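Local coordinates for protein alpha,alpha-trehalose-phosphate synthase (UDP-forming) (Burkholderia xenovorans, PDB 5V0T) that belongs to glycosyltransferase family 20, enzymes of the two-domain GT-B fold, and holds 6-O-phosphono-alpha-D-glucopyranose and uridine-5'-diphosphate in its pockets, at residues Tyr86-Trp95 and Thr314-Gln322. Residues are numbered along the deposited sequence; the frame is centred on the assembly and turned at random.
Sequences YRGFSNATLW and TRADMHAYQ. With G6P (6-O-phosphono-alpha-D-glucopyranose), chain J; FMT (formic acid), chain P.
The 6-O-phosphono-alpha-D-glucopyranose pocket of this GT-B glycosyltransferase is lined where helix 79-98 meets the loop leading into helix 319-339, with Tyr86, Trp95 and Arg315 all touching the ligand. Arg315 carries the contact. Its chain, extended from CG to NE, runs past Asn91 to the Trp95 indole, and its CZ sits over the face of the six-membered ring, 4.2 Å from the centroid, a cation-pi contact. Because the guanidinium stands nearly upright on the indole (planes 85° apart), NH1 points at the ring face while NE and NH2 turn to the ligand. Arg315 NE donates to phosphate oxygen O2P at 3.0 Å, and NH2 to the bridging O6. O2P also accepts from Tyr86 OH at 2.6 Å, so residues of both segments grip one oxygen. The Asn91 amide, held by Tyr141, lies over one guanidinium face, almost parallel to it (12°). NH1 donates to Tyr321 OH as well; Asp279 bonds both that hydroxyl and Trp95 NE1. Away from the pocket, a type I turn from Arg315 to Met318 brings Asp317 to Arg87. Bent at chi3 (67°), the Arg87 chain directs NH2 to the Asp317 carbonyl O at 3.1 Å, while NE forms a long salt bridge of 3.5 Å to Asp317 OD1. Helix 79-98 supplies a second partner to each: Asp83 makes a salt bridge with Arg87 NH1, and Tyr82 OH a hydrogen bond with Asp317 OD2. Between the two polar ends, Met318 reaches the helix, its CE 3.4 Å from Arg87 O and 4.0 Å from Ala92 CB.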
loop_
_atom_site.group_PDB
_atom_site.type_symbol
_atom_site.label_atom_id
_atom_site.label_comp_id
_atom_site.label_asym_id
_atom_site.label_seq_id
_atom_site.Cartn_x
_atom_site.Cartn_y
_atom_site.Cartn_z
ATOM N N TYR A 86 -17.425 2.848 3.278
ATOM C CA TYR A 86 -16.010 3.202 3.340
ATOM C C TYR A 86 -15.503 3.301 4.776
ATOM O O TYR A 86 -14.618 2.534 5.174
ATOM C CB TYR A 86 -15.782 4.508 2.569
ATOM C CG TYR A 86 -14.386 5.096 2.674
ATOM C CD1 TYR A 86 -13.358 4.666 1.840
ATOM C CD2 TYR A 86 -14.105 6.096 3.595
ATOM C CE1 TYR A 86 -12.069 5.219 1.934
ATOM C CE2 TYR A 86 -12.839 6.656 3.695
ATOM C CZ TYR A 86 -11.825 6.218 2.858
ATOM O OH TYR A 86 -10.571 6.788 2.972
ATOM N N ARG A 87 -16.046 4.233 5.570
ATOM C CA ARG A 87 -15.645 4.311 6.972
ATOM C C ARG A 87 -16.063 3.064 7.741
ATOM O O ARG A 87 -15.387 2.673 8.700
ATOM C CB ARG A 87 -16.257 5.543 7.646
ATOM C CG ARG A 87 -15.621 6.866 7.273
ATOM C CD ARG A 87 -16.255 8.027 8.045
ATOM N NE ARG A 87 -15.985 7.967 9.473
ATOM C CZ ARG A 87 -16.910 7.760 10.400
ATOM N NH1 ARG A 87 -18.173 7.604 10.038
ATOM N NH2 ARG A 87 -16.569 7.717 11.684
ATOM N N GLY A 88 -17.172 2.437 7.340
ATOM C CA GLY A 88 -17.729 1.313 8.061
ATOM C C GLY A 88 -17.062 0.008 7.692
ATOM O O GLY A 88 -16.004 -0.327 8.230
ATOM N N PHE A 89 -17.655 -0.737 6.759
ATOM C CA PHE A 89 -17.170 -2.088 6.523
ATOM C C PHE A 89 -15.753 -2.096 5.961
ATOM O O PHE A 89 -14.923 -2.894 6.404
ATOM C CB PHE A 89 -18.111 -2.855 5.601
ATOM C CG PHE A 89 -17.854 -4.329 5.601
ATOM C CD1 PHE A 89 -18.221 -5.109 6.704
ATOM C CD2 PHE A 89 -17.250 -4.939 4.515
ATOM C CE1 PHE A 89 -17.971 -6.469 6.733
ATOM C CE2 PHE A 89 -17.018 -6.304 4.514
ATOM C CZ PHE A 89 -17.374 -7.073 5.631
ATOM N N SER A 90 -15.447 -1.226 4.989
ATOM C CA SER A 90 -14.114 -1.271 4.381
ATOM C C SER A 90 -13.022 -0.984 5.409
ATOM O O SER A 90 -12.093 -1.779 5.582
ATOM C CB SER A 90 -14.016 -0.291 3.209
ATOM O OG SER A 90 -14.846 -0.710 2.126
ATOM N N ASN A 91 -13.122 0.133 6.122
ATOM C CA ASN A 91 -11.992 0.539 6.950
ATOM C C ASN A 91 -12.144 0.239 8.431
ATOM O O ASN A 91 -11.151 0.328 9.161
ATOM C CB ASN A 91 -11.712 2.020 6.715
ATOM C CG ASN A 91 -11.096 2.239 5.350
ATOM O OD1 ASN A 91 -10.458 1.340 4.833
ATOM N ND2 ASN A 91 -11.303 3.403 4.756
ATOM N N ALA A 92 -13.341 -0.120 8.910
ATOM C CA ALA A 92 -13.472 -0.537 10.299
ATOM C C ALA A 92 -13.546 -2.048 10.452
ATOM O O ALA A 92 -13.330 -2.560 11.556
ATOM C CB ALA A 92 -14.709 0.102 10.955
ATOM N N THR A 93 -13.814 -2.775 9.369
ATOM C CA THR A 93 -13.817 -4.229 9.413
ATOM C C THR A 93 -12.677 -4.815 8.593
ATOM O O THR A 93 -11.810 -5.500 9.150
ATOM C CB THR A 93 -15.160 -4.789 8.922
ATOM O OG1 THR A 93 -16.209 -4.309 9.768
ATOM C CG2 THR A 93 -15.137 -6.319 8.939
ATOM N N LEU A 94 -12.661 -4.564 7.278
ATOM C CA LEU A 94 -11.736 -5.268 6.390
ATOM C C LEU A 94 -10.298 -4.837 6.630
ATOM O O LEU A 94 -9.403 -5.685 6.749
ATOM C CB LEU A 94 -12.112 -5.037 4.921
ATOM C CG LEU A 94 -13.421 -5.699 4.467
ATOM C CD1 LEU A 94 -13.724 -5.449 2.969
ATOM C CD2 LEU A 94 -13.414 -7.188 4.802
ATOM N N TRP A 95 -10.046 -3.522 6.654
ATOM C CA TRP A 95 -8.667 -3.058 6.819
ATOM C C TRP A 95 -8.028 -3.601 8.089
ATOM O O TRP A 95 -6.938 -4.193 7.993
ATOM C CB TRP A 95 -8.597 -1.527 6.781
ATOM C CG TRP A 95 -7.175 -1.025 6.960
ATOM C CD1 TRP A 95 -6.561 -0.716 8.133
ATOM C CD2 TRP A 95 -6.208 -0.800 5.925
ATOM N NE1 TRP A 95 -5.259 -0.314 7.899
ATOM C CE2 TRP A 95 -5.026 -0.342 6.550
ATOM C CE3 TRP A 95 -6.235 -0.911 4.525
ATOM C CZ2 TRP A 95 -3.868 -0.010 5.825
ATOM C CZ3 TRP A 95 -5.084 -0.571 3.800
ATOM C CH2 TRP A 95 -3.917 -0.137 4.456
ATOM N N THR A 314 -4.376 10.312 7.541
ATOM C CA THR A 314 -5.134 9.360 6.753
ATOM C C THR A 314 -6.400 9.023 7.529
ATOM O O THR A 314 -6.351 8.841 8.745
ATOM C CB THR A 314 -4.289 8.110 6.467
ATOM O OG1 THR A 314 -5.041 7.187 5.676
ATOM C CG2 THR A 314 -3.857 7.427 7.763
ATOM N N ARG A 315 -7.538 8.982 6.838
ATOM C CA ARG A 315 -8.784 8.477 7.434
ATOM C C ARG A 315 -9.059 9.124 8.802
ATOM O O ARG A 315 -9.420 8.466 9.781
ATOM C CB ARG A 315 -8.734 6.946 7.525
ATOM C CG ARG A 315 -8.572 6.282 6.149
ATOM C CD ARG A 315 -8.158 4.792 6.189
ATOM N NE ARG A 315 -7.648 4.356 4.886
ATOM C CZ ARG A 315 -7.057 3.184 4.658
ATOM N NH1 ARG A 315 -6.918 2.292 5.642
ATOM N NH2 ARG A 315 -6.603 2.900 3.440
ATOM N N ALA A 316 -8.887 10.448 8.861
ATOM C CA ALA A 316 -8.801 11.128 10.150
ATOM C C ALA A 316 -10.134 11.223 10.875
ATOM O O ALA A 316 -10.137 11.559 12.065
ATOM C CB ALA A 316 -8.208 12.535 9.975
ATOM N N ASP A 317 -11.255 10.942 10.208
ATOM C CA ASP A 317 -12.555 10.990 10.864
ATOM C C ASP A 317 -12.904 9.675 11.553
ATOM O O ASP A 317 -14.057 9.469 11.944
ATOM C CB ASP A 317 -13.645 11.405 9.870
ATOM C CG ASP A 317 -13.691 10.526 8.622
ATOM O OD1 ASP A 317 -12.982 9.512 8.567
ATOM O OD2 ASP A 317 -14.442 10.861 7.682
ATOM N N MET A 318 -11.922 8.795 11.732
ATOM C CA MET A 318 -12.110 7.511 12.385
ATOM C C MET A 318 -11.377 7.510 13.717
ATOM O O MET A 318 -10.203 7.889 13.782
ATOM C CB MET A 318 -11.616 6.374 11.499
ATOM C CG MET A 318 -12.534 6.140 10.318
ATOM S SD MET A 318 -11.927 4.776 9.362
ATOM C CE MET A 318 -12.535 3.395 10.345
ATOM N N HIS A 319 -12.086 7.093 14.772
ATOM C CA HIS A 319 -11.514 7.084 16.116
ATOM C C HIS A 319 -10.221 6.289 16.173
ATOM O O HIS A 319 -9.269 6.695 16.848
ATOM C CB HIS A 319 -12.520 6.507 17.115
ATOM C CG HIS A 319 -13.650 7.433 17.443
ATOM N ND1 HIS A 319 -13.662 8.760 17.066
ATOM C CD2 HIS A 319 -14.807 7.223 18.114
ATOM C CE1 HIS A 319 -14.778 9.326 17.492
ATOM N NE2 HIS A 319 -15.490 8.416 18.131
ATOM N N ALA A 320 -10.170 5.133 15.503
ATOM C CA ALA A 320 -8.954 4.320 15.568
ATOM C C ALA A 320 -7.752 5.053 14.988
ATOM O O ALA A 320 -6.623 4.859 15.450
ATOM C CB ALA A 320 -9.145 2.988 14.836
ATOM N N TYR A 321 -7.957 5.867 13.959
ATOM C CA TYR A 321 -6.844 6.624 13.413
ATOM C C TYR A 321 -6.494 7.806 14.302
ATOM O O TYR A 321 -5.310 8.140 14.440
ATOM C CB TYR A 321 -7.164 7.044 11.969
ATOM C CG TYR A 321 -7.001 5.869 11.035
ATOM C CD1 TYR A 321 -8.021 4.931 10.885
ATOM C CD2 TYR A 321 -5.794 5.649 10.364
ATOM C CE1 TYR A 321 -7.874 3.837 10.058
ATOM C CE2 TYR A 321 -5.635 4.548 9.538
ATOM C CZ TYR A 321 -6.683 3.645 9.393
ATOM O OH TYR A 321 -6.532 2.550 8.577
ATOM N N GLN A 322 -7.489 8.428 14.938
ATOM C CA GLN A 322 -7.190 9.432 15.956
ATOM C C GLN A 322 -6.376 8.821 17.096
ATOM O O GLN A 322 -5.429 9.439 17.597
ATOM C CB GLN A 322 -8.496 10.038 16.485
ATOM C CG GLN A 322 -9.317 10.781 15.417
ATOM C CD GLN A 322 -10.832 10.801 15.701
ATOM O OE1 GLN A 322 -11.278 10.505 16.814
ATOM N NE2 GLN A 322 -11.625 11.145 14.676
HETATM C C1 G6P J . -3.787 1.705 0.754
HETATM C C2 G6P J . -4.970 0.964 0.153
HETATM C C3 G6P J . -5.602 1.789 -0.970
HETATM C C4 G6P J . -5.967 3.174 -0.430
HETATM C C5 G6P J . -4.726 3.828 0.181
HETATM C C6 G6P J . -5.055 5.235 0.685
HETATM O O1 G6P J . -2.827 1.868 -0.283
HETATM O O2 G6P J . -4.535 -0.322 -0.325
HETATM O O3 G6P J . -6.793 1.106 -1.399
HETATM O O4 G6P J . -6.450 4.007 -1.504
HETATM O O5 G6P J . -4.201 2.997 1.229
HETATM O O6 G6P J . -6.152 5.179 1.613
HETATM P P G6P J . -7.482 6.042 1.323
HETATM O O1P G6P J . -7.111 7.482 1.568
HETATM O O2P G6P J . -8.498 5.475 2.275
HETATM O O3P G6P J . -7.807 5.778 -0.130
HETATM C C FMT P . -14.926 5.960 14.297
HETATM O O1 FMT P . -14.978 7.167 14.545
HETATM O O2 FMT P . -14.761 5.485 13.169
#